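Local coordinates for RagB/SusD family nutrient uptake outer membrane protein (Bacteroides thetaiotaomicron, PDB 7KV2), which probably binds beta-glucan at the outer surface of the bacterial outer membrane, as a SusD-family partner in nutrient glycan uptake, at residues L203-D208 / V215-V220; P251-M256 / E272-I277; P257-I262 / D336-A341. All coordinates share one frame; numbering follows the deposited sequence.

Contact 1 of 3, residues L203-D208 / V215-V220; sequences LPMRED and VTLAMV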
loop_
_atom_site.group_PDB
_atom_site.type_symbol
_atom_site.label_atom_id
_atom_site.label_comp_id
_atom_site.label_asym_id
_atom_site.label_seq_id
_atom_site.Cartn_x
_atom_site.Cartn_y
_atom_site.Cartn_z
ATOM N N LEU A 203 -13.584 9.261 16.735
ATOM C CA LEU A 203 -13.272 9.337 15.282
ATOM C C LEU A 203 -14.565 9.276 14.486
ATOM O O LEU A 203 -15.422 8.441 14.730
ATOM C CB LEU A 203 -12.372 8.161 14.918
ATOM C CG LEU A 203 -10.952 8.257 15.450
ATOM C CD1 LEU A 203 -10.145 7.010 15.138
ATOM C CD2 LEU A 203 -10.237 9.499 14.940
ATOM N N PRO A 204 -14.716 10.082 13.424
ATOM C CA PRO A 204 -15.880 9.922 12.558
ATOM C C PRO A 204 -15.753 8.648 11.706
ATOM O O PRO A 204 -14.611 8.195 11.465
ATOM C CB PRO A 204 -15.854 11.216 11.760
ATOM C CG PRO A 204 -14.362 11.552 11.659
ATOM C CD PRO A 204 -13.770 11.109 12.979
ATOM N N MET A 205 -16.888 8.139 11.232
ATOM C CA MET A 205 -16.934 6.964 10.322
ATOM C C MET A 205 -16.320 7.351 8.966
ATOM O O MET A 205 -15.566 6.524 8.401
ATOM C CB MET A 205 -18.366 6.452 10.160
ATOM C CG MET A 205 -18.485 5.193 9.330
ATOM S SD MET A 205 -17.525 3.797 9.912
ATOM C CE MET A 205 -18.673 2.971 11.004
ATOM N N ARG A 206 -16.584 8.570 8.492
ATOM C CA ARG A 206 -16.048 9.093 7.202
ATOM C C ARG A 206 -15.713 10.569 7.381
ATOM O O ARG A 206 -16.473 11.282 8.048
ATOM C CB ARG A 206 -17.061 8.917 6.072
ATOM C CG ARG A 206 -16.512 9.140 4.675
ATOM C CD ARG A 206 -17.480 8.934 3.526
ATOM N NE ARG A 206 -16.738 9.389 2.356
ATOM C CZ ARG A 206 -16.212 8.614 1.424
ATOM N NH1 ARG A 206 -16.540 7.331 1.318
ATOM N NH2 ARG A 206 -15.452 9.189 0.503
ATOM N N GLU A 207 -14.661 11.046 6.728
ATOM C CA GLU A 207 -14.339 12.486 6.735
ATOM C C GLU A 207 -15.152 13.261 5.703
ATOM O O GLU A 207 -15.909 12.654 4.949
ATOM C CB GLU A 207 -12.841 12.647 6.560
ATOM C CG GLU A 207 -12.125 12.779 7.903
ATOM C CD GLU A 207 -12.517 13.986 8.743
ATOM O OE1 GLU A 207 -13.358 14.814 8.271
ATOM O OE2 GLU A 207 -12.017 14.087 9.891
ATOM N N ASP A 208 -14.996 14.588 5.723
ATOM C CA ASP A 208 -15.565 15.519 4.727
ATOM C C ASP A 208 -14.449 15.992 3.789
ATOM O O ASP A 208 -13.291 15.587 3.962
ATOM C CB ASP A 208 -16.301 16.690 5.389
ATOM C CG ASP A 208 -15.426 17.559 6.289
ATOM O OD1 ASP A 208 -14.254 17.695 6.023
ATOM O OD2 ASP A 208 -15.948 18.046 7.296
ATOM N N VAL A 215 -7.261 10.286 10.009
ATOM C CA VAL A 215 -7.728 9.005 10.572
ATOM C C VAL A 215 -9.244 9.078 10.786
ATOM O O VAL A 215 -9.746 10.122 11.271
ATOM C CB VAL A 215 -6.972 8.709 11.877
ATOM C CG1 VAL A 215 -7.520 7.490 12.582
ATOM C CG2 VAL A 215 -5.485 8.546 11.593
ATOM N N THR A 216 -9.918 7.989 10.447
ATOM C CA THR A 216 -11.353 7.752 10.653
ATOM C C THR A 216 -11.530 6.398 11.341
ATOM O O THR A 216 -10.591 5.564 11.304
ATOM C CB THR A 216 -12.111 7.763 9.328
ATOM O OG1 THR A 216 -11.665 6.588 8.629
ATOM C CG2 THR A 216 -11.859 9.043 8.568
ATOM N N LEU A 217 -12.721 6.185 11.922
ATOM C CA LEU A 217 -13.085 4.886 12.511
ATOM C C LEU A 217 -12.959 3.808 11.427
ATOM O O LEU A 217 -12.451 2.752 11.732
ATOM C CB LEU A 217 -14.492 4.937 13.107
ATOM C CG LEU A 217 -14.890 3.682 13.895
ATOM C CD1 LEU A 217 -13.967 3.438 15.068
ATOM C CD2 LEU A 217 -16.333 3.789 14.361
ATOM N N ALA A 218 -13.437 4.050 10.197
ATOM C CA ALA A 218 -13.425 3.005 9.146
ATOM C C ALA A 218 -11.977 2.635 8.831
ATOM O O ALA A 218 -11.709 1.424 8.625
ATOM C CB ALA A 218 -14.168 3.447 7.918
ATOM N N MET A 219 -11.081 3.618 8.821
ATOM C CA MET A 219 -9.646 3.346 8.550
ATOM C C MET A 219 -9.110 2.458 9.682
ATOM O O MET A 219 -8.430 1.460 9.437
ATOM C CB MET A 219 -8.855 4.644 8.415
ATOM C CG MET A 219 -7.373 4.423 8.277
ATOM S SD MET A 219 -6.595 4.399 9.944
ATOM C CE MET A 219 -4.892 4.699 9.489
ATOM N N VAL A 220 -9.483 2.770 10.919
ATOM C CA VAL A 220 -8.965 2.001 12.085
ATOM C C VAL A 220 -9.506 0.571 12.029
ATOM O O VAL A 220 -8.744 -0.351 12.274
ATOM C CB VAL A 220 -9.351 2.729 13.394
ATOM C CG1 VAL A 220 -9.259 1.834 14.622
ATOM C CG2 VAL A 220 -8.505 3.966 13.582
HETATM O O HOH W 1 -10.979 12.554 11.694
#
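L203 and P204 meet the first turn of helix 217-231 where the chain, having left helix 183-200, folds back on itself: a helix-loop-helix connection in the helical, tetratricopeptide-like part of the SusD fold, with T216 as N-cap. One direct hydrogen bond crosses the contact. L217 N donates to P204 O at 2.8 Å, with 162° at the hydrogen, and the donor stands tilted from the carbonyl plane. The loop carbonyl thus accepts an N-H of the helix's first turn. A water supplies a second polar link, donating both to E207 OE2 (2.6 Å) and to V215 O. Beyond the two segments, M205 O accepts from Y253 OH, while the R206 guanidinium bonds to Y212 OH and to backbone oxygens of Q252 and S270.

The apolar packing has two patches. In one, L203 CD1 rests against both V215 CG1 (3.7 Å) and V220 CG2, crossing the V220 side chain at about a right angle, and V197 of helix 183-200 touches both L203 and V220. In the other, M205 starts away from the helix, but its chain bends at chi2 (57°) and again at chi3, which brings SD back to 3.9 Å from A218 CB; the methyl CE goes on to L217 CD2. E207 CG touches the T216 methyl CG2, the two side chains crossing at a slant.

That methyl and the hydroxyl of T216 have separate tasks. With chi1 at 68°, OG1 is turned to the helix and accepts the capping bond from M219 N at 3.0 Å.

Contact 2 of 3, residues P251-M256 / E272-I277; sequences PQYDLM and ESIFEI. With NA (sodium ion), chain G.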
loop_
_atom_site.group_PDB
_atom_site.type_symbol
_atom_site.label_atom_id
_atom_site.label_comp_id
_atom_site.label_asym_id
_atom_site.label_seq_id
_atom_site.Cartn_x
_atom_site.Cartn_y
_atom_site.Cartn_z
ATOM N N PRO A 251 -24.231 3.846 4.758
ATOM C CA PRO A 251 -24.582 4.254 3.406
ATOM C C PRO A 251 -23.448 5.094 2.800
ATOM O O PRO A 251 -23.556 5.417 1.654
ATOM C CB PRO A 251 -25.850 5.107 3.597
ATOM C CG PRO A 251 -25.687 5.687 4.980
ATOM C CD PRO A 251 -24.938 4.640 5.784
ATOM N N GLN A 252 -22.359 5.374 3.521
ATOM C CA GLN A 252 -21.348 6.306 2.933
ATOM C C GLN A 252 -20.082 5.565 2.491
ATOM O O GLN A 252 -19.077 6.241 2.159
ATOM C CB GLN A 252 -21.098 7.445 3.895
ATOM C CG GLN A 252 -22.343 8.330 4.015
ATOM C CD GLN A 252 -22.008 9.577 4.777
ATOM O OE1 GLN A 252 -21.992 10.687 4.216
ATOM N NE2 GLN A 252 -21.711 9.409 6.050
ATOM N N TYR A 253 -20.184 4.250 2.384
ATOM C CA TYR A 253 -19.165 3.361 1.778
ATOM C C TYR A 253 -19.885 2.382 0.859
ATOM O O TYR A 253 -20.911 1.762 1.253
ATOM C CB TYR A 253 -18.355 2.657 2.876
ATOM C CG TYR A 253 -17.513 3.586 3.691
ATOM C CD1 TYR A 253 -16.455 4.281 3.123
ATOM C CD2 TYR A 253 -17.745 3.748 5.045
ATOM C CE1 TYR A 253 -15.657 5.128 3.882
ATOM C CE2 TYR A 253 -16.994 4.623 5.807
ATOM C CZ TYR A 253 -15.938 5.312 5.223
ATOM O OH TYR A 253 -15.151 6.126 5.998
ATOM N N ASP A 254 -19.383 2.227 -0.354
ATOM C CA ASP A 254 -20.031 1.350 -1.348
ATOM C C ASP A 254 -19.029 1.146 -2.467
ATOM O O ASP A 254 -17.958 1.827 -2.403
ATOM C CB ASP A 254 -21.322 1.976 -1.894
ATOM C CG ASP A 254 -22.342 0.952 -2.390
ATOM O OD1 ASP A 254 -21.954 -0.208 -2.644
ATOM O OD2 ASP A 254 -23.523 1.335 -2.532
ATOM N N LEU A 255 -19.362 0.296 -3.440
ATOM C CA LEU A 255 -18.489 0.049 -4.622
ATOM C C LEU A 255 -18.791 1.096 -5.687
ATOM O O LEU A 255 -19.982 1.390 -5.941
ATOM C CB LEU A 255 -18.698 -1.356 -5.197
ATOM C CG LEU A 255 -18.292 -2.535 -4.315
ATOM C CD1 LEU A 255 -18.634 -3.865 -4.986
ATOM C CD2 LEU A 255 -16.816 -2.478 -3.939
ATOM N N MET A 256 -17.743 1.616 -6.335
ATOM C CA MET A 256 -17.926 2.410 -7.565
ATOM C C MET A 256 -18.472 1.443 -8.604
ATOM O O MET A 256 -18.033 0.293 -8.740
ATOM C CB MET A 256 -16.602 3.009 -8.061
ATOM C CG MET A 256 -15.909 3.877 -7.039
ATOM S SD MET A 256 -14.687 5.013 -7.805
ATOM C CE MET A 256 -15.849 6.172 -8.550
ATOM N N GLU A 272 -16.030 4.542 -2.558
ATOM C CA GLU A 272 -15.286 3.288 -2.301
ATOM C C GLU A 272 -14.098 3.507 -1.361
ATOM O O GLU A 272 -13.591 2.512 -0.823
ATOM C CB GLU A 272 -14.760 2.741 -3.617
ATOM C CG GLU A 272 -14.313 1.317 -3.474
ATOM C CD GLU A 272 -14.331 0.479 -4.700
ATOM O OE1 GLU A 272 -15.101 0.799 -5.630
ATOM O OE2 GLU A 272 -13.566 -0.495 -4.702
ATOM N N SER A 273 -13.606 4.733 -1.231
ATOM C CA SER A 273 -12.324 5.009 -0.530
ATOM C C SER A 273 -12.576 5.063 0.967
ATOM O O SER A 273 -13.367 5.917 1.391
ATOM C CB SER A 273 -11.620 6.290 -0.956
ATOM O OG SER A 273 -11.661 6.477 -2.343
ATOM N N ILE A 274 -11.907 4.194 1.725
ATOM C CA ILE A 274 -11.815 4.225 3.217
ATOM C C ILE A 274 -10.543 4.979 3.628
ATOM O O ILE A 274 -10.599 5.851 4.538
ATOM C CB ILE A 274 -11.894 2.802 3.792
ATOM C CG1 ILE A 274 -13.283 2.225 3.513
ATOM C CG2 ILE A 274 -11.515 2.786 5.271
ATOM C CD1 ILE A 274 -13.397 0.743 3.660
ATOM N N PHE A 275 -9.418 4.733 2.958
ATOM C CA PHE A 275 -8.186 5.485 3.282
ATOM C C PHE A 275 -7.270 5.547 2.060
ATOM O O PHE A 275 -7.063 4.514 1.403
ATOM C CB PHE A 275 -7.530 4.866 4.517
ATOM C CG PHE A 275 -6.545 5.772 5.202
ATOM C CD1 PHE A 275 -6.967 6.969 5.768
ATOM C CD2 PHE A 275 -5.185 5.458 5.238
ATOM C CE1 PHE A 275 -6.064 7.815 6.393
ATOM C CE2 PHE A 275 -4.282 6.307 5.867
ATOM C CZ PHE A 275 -4.722 7.492 6.423
ATOM N N GLU A 276 -6.713 6.734 1.866
ATOM C CA GLU A 276 -5.667 7.044 0.840
ATOM C C GLU A 276 -4.570 7.854 1.509
ATOM O O GLU A 276 -4.826 8.530 2.513
ATOM C CB GLU A 276 -6.220 7.803 -0.359
ATOM C CG GLU A 276 -7.539 7.250 -0.838
ATOM C CD GLU A 276 -8.056 7.855 -2.139
ATOM O OE1 GLU A 276 -7.357 8.698 -2.747
ATOM O OE2 GLU A 276 -9.154 7.455 -2.541
ATOM N N ILE A 277 -3.385 7.777 0.919
ATOM C CA ILE A 277 -2.297 8.721 1.186
ATOM C C ILE A 277 -2.349 9.782 0.099
ATOM O O ILE A 277 -2.243 9.436 -1.095
ATOM C CB ILE A 277 -0.965 7.969 1.262
ATOM C CG1 ILE A 277 -1.012 7.003 2.451
ATOM C CG2 ILE A 277 0.171 8.987 1.338
ATOM C CD1 ILE A 277 0.204 6.113 2.574
HETATM NA NA NA G . -22.030 0.317 2.763
HETATM O O HOH W 2 -12.525 6.651 6.018
HETATM O O HOH W 3 -23.874 0.301 1.481
#
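E272 reaches along the 254-256 backbone and makes the close part of this contact. Its CG is anti to its own N (chi1 -165°) and the chain runs on extended, delivering OE1 to M256 N at 2.9 Å. The N-H comes from the anti side of the carboxylate, 24° out of its plane, in a nearly straight bond. At the other end of the residue, CA makes a C-H...O contact of 3.0 Å with D254 O. R435 and R404 form salt bridges to OE1 and OE2, so this buried carboxylate is probably held ionised. Replacing E272 by alanine would remove the carboxylate and would probably leave M256 N without this acceptor and R435 and R404 without this charge partner.

The buried Y253 ring is packed too, bringing CE1 edge-on to S273 O at 3.5 Å and touching I274 CG1; a water donates to both Y253 OH and I274 O, and the OH also hydrogen-bonds to M205 O. D254, on the solvent side, starts away from E272, and its OD1 accepts from L255 N. Y253 O binds the sodium ion at 2.4 Å, joined by I248 O, S250 O, Y405 OH and a water. The contact thus couples a sodium site to a classic beta bulge, in which I274 and F275 both face Y403 of strand 400-404.

Contact 3 of 3, residues P257-I262 / D336-A341; sequences PDYTDI and DTRRNA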
loop_
_atom_site.group_PDB
_atom_site.type_symbol
_atom_site.label_atom_id
_atom_site.label_comp_id
_atom_site.label_asym_id
_atom_site.label_seq_id
_atom_site.Cartn_x
_atom_site.Cartn_y
_atom_site.Cartn_z
ATOM N N PRO A 257 -19.507 1.833 -9.373
ATOM C CA PRO A 257 -20.072 0.874 -10.306
ATOM C C PRO A 257 -19.098 0.449 -11.403
ATOM O O PRO A 257 -19.267 -0.633 -11.903
ATOM C CB PRO A 257 -21.260 1.637 -10.922
ATOM C CG PRO A 257 -21.600 2.737 -9.947
ATOM C CD PRO A 257 -20.303 3.055 -9.216
ATOM N N ASP A 258 -18.153 1.314 -11.782
ATOM C CA ASP A 258 -17.202 1.038 -12.891
ATOM C C ASP A 258 -15.776 0.986 -12.329
ATOM O O ASP A 258 -15.290 2.028 -11.858
ATOM C CB ASP A 258 -17.260 2.089 -13.996
ATOM C CG ASP A 258 -16.492 1.682 -15.234
ATOM O OD1 ASP A 258 -15.545 0.847 -15.108
ATOM O OD2 ASP A 258 -16.864 2.149 -16.351
ATOM N N TYR A 259 -15.150 -0.185 -12.317
ATOM C CA TYR A 259 -13.820 -0.349 -11.674
ATOM C C TYR A 259 -12.815 0.615 -12.340
ATOM O O TYR A 259 -11.874 1.081 -11.691
ATOM C CB TYR A 259 -13.381 -1.809 -11.771
ATOM C CG TYR A 259 -12.080 -2.129 -11.068
ATOM C CD1 TYR A 259 -10.869 -1.862 -11.683
ATOM C CD2 TYR A 259 -12.059 -2.779 -9.827
ATOM C CE1 TYR A 259 -9.646 -2.197 -11.086
ATOM C CE2 TYR A 259 -10.859 -3.135 -9.229
ATOM C CZ TYR A 259 -9.651 -2.852 -9.859
ATOM O OH TYR A 259 -8.469 -3.220 -9.259
ATOM N N THR A 260 -12.996 0.932 -13.623
ATOM C CA THR A 260 -12.097 1.845 -14.372
ATOM C C THR A 260 -12.186 3.285 -13.842
ATOM O O THR A 260 -11.346 4.041 -14.202
ATOM C CB THR A 260 -12.330 1.810 -15.891
ATOM O OG1 THR A 260 -13.599 2.416 -16.113
ATOM C CG2 THR A 260 -12.332 0.412 -16.454
ATOM N N ASP A 261 -13.112 3.651 -12.964
ATOM C CA ASP A 261 -13.195 5.032 -12.419
ATOM C C ASP A 261 -12.385 5.188 -11.113
ATOM O O ASP A 261 -12.133 6.342 -10.686
ATOM C CB ASP A 261 -14.640 5.424 -12.159
ATOM C CG ASP A 261 -15.470 5.637 -13.411
ATOM O OD1 ASP A 261 -14.873 6.005 -14.457
ATOM O OD2 ASP A 261 -16.707 5.413 -13.310
ATOM N N ILE A 262 -11.948 4.088 -10.527
ATOM C CA ILE A 262 -11.350 4.089 -9.163
ATOM C C ILE A 262 -10.042 4.902 -9.136
ATOM O O ILE A 262 -9.875 5.705 -8.201
ATOM C CB ILE A 262 -11.121 2.653 -8.676
ATOM C CG1 ILE A 262 -12.458 1.924 -8.466
ATOM C CG2 ILE A 262 -10.305 2.699 -7.389
ATOM C CD1 ILE A 262 -12.314 0.408 -8.279
ATOM N N ASP A 336 -13.784 -9.249 -17.681
ATOM C CA ASP A 336 -13.360 -8.692 -16.380
ATOM C C ASP A 336 -12.789 -7.291 -16.665
ATOM O O ASP A 336 -11.665 -7.191 -17.306
ATOM C CB ASP A 336 -12.385 -9.623 -15.668
ATOM C CG ASP A 336 -12.188 -9.310 -14.202
ATOM O OD1 ASP A 336 -12.192 -8.069 -13.850
ATOM O OD2 ASP A 336 -12.050 -10.283 -13.406
ATOM N N THR A 337 -13.486 -6.246 -16.222
ATOM C CA THR A 337 -13.059 -4.835 -16.462
ATOM C C THR A 337 -11.700 -4.576 -15.771
ATOM O O THR A 337 -11.020 -3.577 -16.121
ATOM C CB THR A 337 -14.108 -3.820 -15.993
ATOM O OG1 THR A 337 -14.299 -3.998 -14.576
ATOM C CG2 THR A 337 -15.397 -3.956 -16.784
ATOM N N ARG A 338 -11.377 -5.368 -14.755
ATOM C CA ARG A 338 -10.101 -5.204 -14.003
ATOM C C ARG A 338 -8.901 -5.519 -14.897
ATOM O O ARG A 338 -7.788 -5.066 -14.570
ATOM C CB ARG A 338 -10.088 -6.046 -12.742
ATOM C CG ARG A 338 -11.215 -5.675 -11.802
ATOM C CD ARG A 338 -11.242 -6.576 -10.609
ATOM N NE ARG A 338 -11.720 -7.923 -10.982
ATOM C CZ ARG A 338 -12.221 -8.816 -10.132
ATOM N NH1 ARG A 338 -12.312 -8.553 -8.831
ATOM N NH2 ARG A 338 -12.660 -9.980 -10.611
ATOM N N ARG A 339 -9.071 -6.311 -15.949
ATOM C CA ARG A 339 -7.920 -6.744 -16.756
ATOM C C ARG A 339 -7.301 -5.481 -17.364
ATOM O O ARG A 339 -6.095 -5.264 -17.176
ATOM C CB ARG A 339 -8.304 -7.704 -17.879
ATOM C CG ARG A 339 -7.098 -8.204 -18.649
ATOM C CD ARG A 339 -7.489 -9.218 -19.708
ATOM N NE ARG A 339 -8.096 -8.491 -20.826
ATOM C CZ ARG A 339 -8.557 -9.072 -21.916
ATOM N NH1 ARG A 339 -8.463 -10.379 -22.037
ATOM N NH2 ARG A 339 -9.081 -8.348 -22.896
ATOM N N ASN A 340 -8.071 -4.685 -18.104
ATOM C CA ASN A 340 -7.486 -3.486 -18.756
ATOM C C ASN A 340 -7.230 -2.361 -17.750
ATOM O O ASN A 340 -6.278 -1.562 -18.004
ATOM C CB ASN A 340 -8.287 -3.061 -19.988
ATOM C CG ASN A 340 -8.296 -4.150 -21.038
ATOM O OD1 ASN A 340 -7.676 -5.204 -20.876
ATOM N ND2 ASN A 340 -9.073 -3.935 -22.082
ATOM N N ALA A 341 -7.926 -2.342 -16.606
ATOM C CA ALA A 341 -7.711 -1.299 -15.591
ATOM C C ALA A 341 -6.407 -1.593 -14.833
ATOM O O ALA A 341 -5.900 -0.686 -14.152
ATOM C CB ALA A 341 -8.842 -1.238 -14.621
HETATM O O HOH W 4 -16.448 -2.446 -13.663
#
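Y259 sets a ring face against R338 and a ring edge against A341, and these three residues bury the most surface here. CG of R338 sits almost exactly above the ring centre, 3.5 Å from the centroid and 6° off the normal, a clear CH-pi contact; CD follows over the CE2 corner. I262 CD1 covers the opposite face nearer the rim, so the ring is held between two aliphatic groups. At the edge, A341 CB lies 3.6 Å from Y259 CD1. With CG anti to the backbone N (chi1 -176°), the ring face meets R338, and the OH continues to E456 O.

The partner is the short helix 337-342, with D336 as N-cap: OD1 accepts from R338 N. The same carboxylate grips the R338 side chain side-on, NE to OD1 and NH2 to OD2 at 2.9 Å. This double hold, with E452 and E456 on NH1, fixes the guanidinium 75° from the ring plane, leaving the aliphatic part of the chain to cover the tyrosine. On the other segment D258 forms an Asx turn, its OD1 taking both T260 N and T260 OG1 (2.7 Å) from the same face of its plane. A water links Y259 N to T337 OG1, which also bonds to A436 O.

In the fold
The three contacts form a series, the first and second on the same side of the chain's centre, showing how loops can tie helices and a small sheet together. Contact 1 closes before contact 2 opens; their centres lie about 11 Å apart and they touch directly, the loop before helix 217-231 meeting the loop after helix 237-249. Contacts 2 and 3 share that second loop, which runs unbroken from P251 to I262, and they cross along the chain, with M256 packing on D261 and I262; about 15 Å separates their centres. Contacts 1 and 3, about 26 Å apart between centres, do not touch. One loop beside the sodium site therefore joins helix 217-231, the two-stranded sheet 273-277/400-404 and helix 337-342, linking the chain's two SusD-type family regions.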